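PDB 3RCN: beta-N-acetylhexosaminidase from Arthrobacter aurescens, which probably hydrolyses terminal non-reducing N-acetyl-D-hexosamine residues in N-acetyl-beta-D-hexosaminides, as a member of glycosyl hydrolase family 20. Local coordinates for residues H8-I11 and P12-S16; T496-G500 and A501-R505. All coordinates share one frame; numbering follows the deposited sequence.

Contact 1. Residues H8-I11 and P12-S16; sequences HQLI and PAPWS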
ATOM      1  N   HIS A   8      22.086  16.893  16.152  1.00 55.13           N
ATOM      2  CA  HIS A   8      21.594  15.986  15.126  1.00 48.78           C
ATOM      3  C   HIS A   8      20.097  15.886  15.305  1.00 44.25           C
ATOM      4  O   HIS A   8      19.581  16.138  16.391  1.00 44.22           O
ATOM      5  CB  HIS A   8      22.197  14.595  15.281  1.00 50.62           C
ATOM      6  CG  HIS A   8      21.552  13.786  16.358  1.00 50.45           C
ATOM      7  ND1 HIS A   8      22.158  13.539  17.567  1.00 47.10           N
ATOM      8  CD2 HIS A   8      20.333  13.194  16.418  1.00 46.02           C
ATOM      9  CE1 HIS A   8      21.350  12.816  18.324  1.00 48.93           C
ATOM     10  NE2 HIS A   8      20.233  12.601  17.651  1.00 45.09           N
ATOM     11  N   GLN A   9      19.395  15.622  14.214  1.00 46.07           N
ATOM     12  CA  GLN A   9      17.964  15.318  14.252  1.00 48.51           C
ATOM     13  C   GLN A   9      17.476  13.862  14.168  1.00 55.42           C
ATOM     14  O   GLN A   9      16.291  13.623  13.951  1.00 56.77           O
ATOM     15  CB  GLN A   9      17.154  16.322  13.452  1.00 45.43           C
ATOM     16  CG  GLN A   9      17.377  17.707  14.043  1.00 43.76           C
ATOM     17  CD  GLN A   9      16.622  18.794  13.333  1.00 45.42           C
ATOM     18  OE1 GLN A   9      16.673  18.916  12.101  1.00 45.78           O
ATOM     19  NE2 GLN A   9      15.912  19.602  14.106  1.00 45.16           N
ATOM     20  N   LEU A  10      18.415  12.917  14.209  1.00 53.53           N
ATOM     21  CA  LEU A  10      18.129  11.474  14.159  1.00 39.71           C
ATOM     22  C   LEU A  10      17.139  10.940  15.196  1.00 39.21           C
ATOM     23  O   LEU A  10      17.252  11.237  16.386  1.00 40.99           O
ATOM     24  CB  LEU A  10      19.432  10.704  14.329  1.00 30.65           C
ATOM     25  CG  LEU A  10      20.556  11.153  13.404  1.00 31.34           C
ATOM     26  CD1 LEU A  10      21.840  10.555  13.871  1.00 28.82           C
ATOM     27  CD2 LEU A  10      20.252  10.733  11.971  1.00 27.57           C
ATOM     28  N   ILE A  11      16.178  10.140  14.745  1.00 39.47           N
ATOM     29  CA  ILE A  11      15.387   9.336  15.669  1.00 37.03           C
ATOM     30  C   ILE A  11      15.352   7.902  15.156  1.00 40.61           C
ATOM     31  O   ILE A  11      15.093   7.675  13.973  1.00 41.85           O
ATOM     32  CB  ILE A  11      13.933   9.848  15.705  1.00 34.09           C
ATOM     33  CG1 ILE A  11      13.842  11.194  16.416  1.00 35.40           C
ATOM     34  CG2 ILE A  11      13.014   8.855  16.365  1.00 34.86           C
ATOM     35  CD1 ILE A  11      12.478  11.817  16.323  1.00 30.07           C
ATOM     36  N   PRO A  12      15.530   6.919  16.055  1.00 38.80           N
ATOM     37  CA  PRO A  12      15.940   7.043  17.469  1.00 36.96           C
ATOM     38  C   PRO A  12      17.321   7.691  17.606  1.00 37.34           C
ATOM     39  O   PRO A  12      18.187   7.448  16.780  1.00 38.92           O
ATOM     40  CB  PRO A  12      16.056   5.583  17.938  1.00 29.94           C
ATOM     41  CG  PRO A  12      15.402   4.754  16.868  1.00 32.64           C
ATOM     42  CD  PRO A  12      15.524   5.519  15.599  1.00 37.62           C
ATOM     43  N   ALA A  13      17.532   8.483  18.650  1.00 40.77           N
ATOM     44  CA  ALA A  13      18.840   9.088  18.899  1.00 41.87           C
ATOM     45  C   ALA A  13      19.894   8.018  19.148  1.00 44.67           C
ATOM     46  O   ALA A  13      19.684   7.131  19.966  1.00 47.61           O
ATOM     47  CB  ALA A  13      18.763  10.025  20.096  1.00 42.58           C
ATOM     48  N   PRO A  14      21.042   8.107  18.457  1.00 43.32           N
ATOM     49  CA  PRO A  14      22.153   7.156  18.614  1.00 41.09           C
ATOM     50  C   PRO A  14      22.811   7.320  19.979  1.00 45.13           C
ATOM     51  O   PRO A  14      22.590   8.324  20.649  1.00 50.28           O
ATOM     52  CB  PRO A  14      23.145   7.573  17.520  1.00 43.08           C
ATOM     53  CG  PRO A  14      22.460   8.634  16.720  1.00 41.95           C
ATOM     54  CD  PRO A  14      21.406   9.227  17.578  1.00 40.56           C
ATOM     55  N   TRP A  15      23.610   6.347  20.395  1.00 51.00           N
ATOM     56  CA  TRP A  15      24.216   6.423  21.718  1.00 50.07           C
ATOM     57  C   TRP A  15      25.303   7.491  21.834  1.00 52.50           C
ATOM     58  O   TRP A  15      25.329   8.231  22.816  1.00 54.73           O
ATOM     59  CB  TRP A  15      24.677   5.050  22.199  1.00 47.77           C
ATOM     60  CG  TRP A  15      23.540   4.264  22.777  1.00 50.78           C
ATOM     61  CD1 TRP A  15      22.396   3.881  22.132  1.00 51.43           C
ATOM     62  CD2 TRP A  15      23.424   3.776  24.120  1.00 45.15           C
ATOM     63  NE1 TRP A  15      21.581   3.180  22.990  1.00 51.79           N
ATOM     64  CE2 TRP A  15      22.190   3.100  24.214  1.00 43.81           C
ATOM     65  CE3 TRP A  15      24.245   3.840  25.247  1.00 48.30           C
ATOM     66  CZ2 TRP A  15      21.757   2.498  25.389  1.00 42.84           C
ATOM     67  CZ3 TRP A  15      23.816   3.236  26.418  1.00 41.55           C
ATOM     68  CH2 TRP A  15      22.583   2.575  26.480  1.00 42.31           C
ATOM     69  N   SER A  16      26.186   7.584  20.841  1.00 52.49           N
ATOM     70  CA  SER A  16      27.131   8.709  20.773  1.00 59.62           C
ATOM     71  C   SER A  16      27.211   9.342  19.380  1.00 53.69           C
ATOM     72  O   SER A  16      27.213   8.649  18.362  1.00 47.01           O
ATOM     73  CB  SER A  16      28.527   8.302  21.261  1.00 66.70           C
ATOM     74  OG  SER A  16      29.175   7.458  20.328  1.00 69.82           O
TER
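His8 and Pro14 meet by van der Waals contact across a local turn of the chain. The CE1-NE2 side of the imidazole reaches the proline, with NE2 of His8 3.6 Å from CD of Pro14. The Ala13 methyl lies at the ring edge, near its plane, with CB 3.8 Å from NE2 of His8. The ring reaches both because chi1 of 79° sets CG of His8 between the backbone N and the carbonyl carbon. A serine in place of His8 would probably leave Pro14 CD and the Ala13 methyl without their ring neighbour and open a gap beside them.

Leu10 adds apolar packing. Its side chain crosses that of Pro14 at about a right angle, and CD1 of Leu10 lies 3.5 Å from CG of Pro14.

No hydrogen bond joins the two segments. Their backbone polar groups bond outward: Ala13 N to Glu480, Ala13 O to Ser484 and Ile11 O to Gln107.

The bend is made by the cis peptide between Ile11 and Pro12. The arrangement is a type VIb beta turn over residues 10-13 with cis Pro12, in the loop that leads into strand 16-26 at the edge of the domain 2 sheet.

Contact 2. Residues T496-G500 and A501-R505; sequences TRLTG and AHLAR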
ATOM      1  N   THR A 496      11.699  18.848  19.244  1.00 48.21           N
ATOM      2  CA  THR A 496      12.403  19.640  18.251  1.00 44.73           C
ATOM      3  C   THR A 496      12.984  18.747  17.159  1.00 39.34           C
ATOM      4  O   THR A 496      13.017  19.126  15.997  1.00 40.86           O
ATOM      5  CB  THR A 496      13.508  20.515  18.898  1.00 51.49           C
ATOM      6  OG1 THR A 496      14.646  19.709  19.227  1.00 52.24           O
ATOM      7  CG2 THR A 496      12.980  21.184  20.166  1.00 50.14           C
ATOM      8  N   ARG A 497      13.439  17.556  17.518  1.00 38.47           N
ATOM      9  CA  ARG A 497      13.867  16.622  16.485  1.00 39.54           C
ATOM     10  C   ARG A 497      12.671  16.060  15.697  1.00 42.96           C
ATOM     11  O   ARG A 497      12.741  15.897  14.471  1.00 45.31           O
ATOM     12  CB  ARG A 497      14.727  15.512  17.079  1.00 36.35           C
ATOM     13  CG  ARG A 497      16.075  16.023  17.537  1.00 40.26           C
ATOM     14  CD  ARG A 497      16.947  14.905  18.067  1.00 44.40           C
ATOM     15  NE  ARG A 497      16.481  14.420  19.361  1.00 46.47           N
ATOM     16  CZ  ARG A 497      16.292  13.138  19.655  1.00 48.43           C
ATOM     17  NH1 ARG A 497      16.535  12.213  18.732  1.00 48.62           N
ATOM     18  NH2 ARG A 497      15.865  12.784  20.865  1.00 40.84           N
ATOM     19  N   LEU A 498      11.574  15.790  16.402  1.00 40.47           N
ATOM     20  CA  LEU A 498      10.381  15.218  15.788  1.00 40.40           C
ATOM     21  C   LEU A 498       9.815  16.168  14.745  1.00 41.06           C
ATOM     22  O   LEU A 498       9.696  15.828  13.563  1.00 39.80           O
ATOM     23  CB  LEU A 498       9.321  14.921  16.855  1.00 39.84           C
ATOM     24  CG  LEU A 498       8.051  14.239  16.350  1.00 41.05           C
ATOM     25  CD1 LEU A 498       8.347  12.810  15.942  1.00 35.88           C
ATOM     26  CD2 LEU A 498       6.971  14.267  17.402  1.00 48.37           C
ATOM     27  N   THR A 499       9.498  17.376  15.191  1.00 44.69           N
ATOM     28  CA  THR A 499       8.931  18.394  14.320  1.00 47.86           C
ATOM     29  C   THR A 499       9.961  18.915  13.318  1.00 50.04           C
ATOM     30  O   THR A 499       9.638  19.143  12.156  1.00 50.90           O
ATOM     31  CB  THR A 499       8.392  19.559  15.142  1.00 49.10           C
ATOM     32  OG1 THR A 499       9.479  20.190  15.822  1.00 59.01           O
ATOM     33  CG2 THR A 499       7.400  19.051  16.177  1.00 37.84           C
ATOM     34  N   GLY A 500      11.202  19.080  13.768  1.00 52.10           N
ATOM     35  CA  GLY A 500      12.279  19.574  12.926  1.00 49.25           C
ATOM     36  C   GLY A 500      12.606  18.713  11.717  1.00 56.26           C
ATOM     37  O   GLY A 500      12.787  19.237  10.623  1.00 60.87           O
ATOM     38  N   ALA A 501      12.692  17.398  11.907  1.00 53.23           N
ATOM     39  CA  ALA A 501      13.090  16.470  10.837  1.00 44.76           C
ATOM     40  C   ALA A 501      12.136  15.282  10.610  1.00 49.17           C
ATOM     41  O   ALA A 501      11.673  15.048   9.489  1.00 48.63           O
ATOM     42  CB  ALA A 501      14.528  16.003  11.008  1.00 34.31           C
ATOM     43  N   HIS A 502      11.944  14.482  11.658  1.00 41.67           N
ATOM     44  CA  HIS A 502      11.256  13.190  11.563  1.00 37.04           C
ATOM     45  C   HIS A 502       9.848  13.166  10.965  1.00 36.81           C
ATOM     46  O   HIS A 502       9.512  12.243  10.219  1.00 35.15           O
ATOM     47  CB  HIS A 502      11.239  12.490  12.918  1.00 38.15           C
ATOM     48  CG  HIS A 502      11.124  11.000  12.819  1.00 36.17           C
ATOM     49  ND1 HIS A 502      12.125  10.215  12.297  1.00 37.97           N
ATOM     50  CD2 HIS A 502      10.113  10.160  13.152  1.00 31.78           C
ATOM     51  CE1 HIS A 502      11.745   8.945  12.327  1.00 35.71           C
ATOM     52  NE2 HIS A 502      10.531   8.889  12.835  1.00 37.80           N
ATOM     53  N   LEU A 503       9.017  14.149  11.295  1.00 33.43           N
ATOM     54  CA  LEU A 503       7.697  14.211  10.674  1.00 32.20           C
ATOM     55  C   LEU A 503       7.828  14.232   9.149  1.00 41.33           C
ATOM     56  O   LEU A 503       6.995  13.660   8.443  1.00 49.92           O
ATOM     57  CB  LEU A 503       6.907  15.433  11.143  1.00 30.75           C
ATOM     58  CG  LEU A 503       6.309  15.455  12.552  1.00 39.43           C
ATOM     59  CD1 LEU A 503       5.327  16.608  12.645  1.00 42.38           C
ATOM     60  CD2 LEU A 503       5.619  14.128  12.919  1.00 36.77           C
ATOM     61  N   ALA A 504       8.872  14.889   8.644  1.00 37.18           N
ATOM     62  CA  ALA A 504       9.105  14.957   7.199  1.00 36.00           C
ATOM     63  C   ALA A 504       9.479  13.589   6.646  1.00 38.57           C
ATOM     64  O   ALA A 504       9.140  13.268   5.503  1.00 29.25           O
ATOM     65  CB  ALA A 504      10.185  15.966   6.869  1.00 22.57           C
ATOM     66  N   ARG A 505      10.177  12.791   7.462  1.00 37.47           N
ATOM     67  CA  ARG A 505      10.532  11.420   7.083  1.00 35.73           C
ATOM     68  C   ARG A 505       9.294  10.521   7.023  1.00 36.12           C
ATOM     69  O   ARG A 505       9.145   9.719   6.092  1.00 38.88           O
ATOM     70  CB  ARG A 505      11.538  10.827   8.058  1.00 40.96           C
ATOM     71  CG  ARG A 505      12.907  11.463   8.033  1.00 36.19           C
ATOM     72  CD  ARG A 505      13.808  10.834   9.100  1.00 35.39           C
ATOM     73  NE  ARG A 505      14.916  11.711   9.454  1.00 41.43           N
ATOM     74  CZ  ARG A 505      15.173  12.127  10.687  1.00 43.45           C
ATOM     75  NH1 ARG A 505      14.416  11.721  11.699  1.00 38.10           N
ATOM     76  NH2 ARG A 505      16.197  12.939  10.909  1.00 46.16           N
TER
HETATM   77  O   HOH W   1       9.692  17.369   9.950  1.00 43.26           O
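The imidazole of His502 has Leu498 CD1 set obliquely to it and the guanidinium of Arg505 at its edge. These two flat groups meet in plane. NH1 of Arg505 donates to ND1 of His502 at 2.8 Å, and the donor lies only 4° out of the ring plane. ND1 is likewise close to the guanidinium plane. With CG roughly anti to the backbone N (chi1 -155°), the ring of His502 swings to where ND1 meets Arg505. His502 is held at its other nitrogen too, where NE2 is hydrogen-bonded to NE2 of His167. Bonds at both nitrogens should limit rotation of the ring.

CB of His502 lies 4.2 Å from CD1 of Leu498, and the two side chains cross at a slant. Leu498 also packs on Leu503, with CG of the first 4.2 Å from CD2 of the second. Beyond this pair, Leu498 touches Leu428 of helix 428-432 and Leu503 touches Tyr513.

The backbone turn is wider here. O of Arg497 accepts two N-H groups. Ala501 N stands above the carbonyl plane at 3.0 Å from this oxygen. His502 N lies in that plane, 3.2 Å from the same Arg497 O. Leu503 N then donates to Leu498 O at 2.9 Å, a second bond spanning five residues. One step further along, Thr499 O is not left without a partner: water 1 donates to it at 2.8 Å and accepts from Ala504 N.

The i+5 bonds to Arg497 O and Leu498 O mark a pi-bulge within helix 491-508.

How the contacts relate
From the N terminus, contact 1 comes first. It closes a short turn just before strand 16-26. Contact 2 comes nearly 500 residues later, within helix 491-508, and closes no loop beyond its own helical turns. The two are in series and neither nest nor cross. They nevertheless touch in space, with centres about 12 Å apart. Arg505 NH2 probably donates a hydrogen bond to Gln9 O, and Arg497 NH1 makes a weak one to Leu10 O. Arg497 also forms a salt bridge with Glu480, which accepts from Ala13 N. Together they tie the N-terminal segment of domain 2 to helices 474-483 and 491-508.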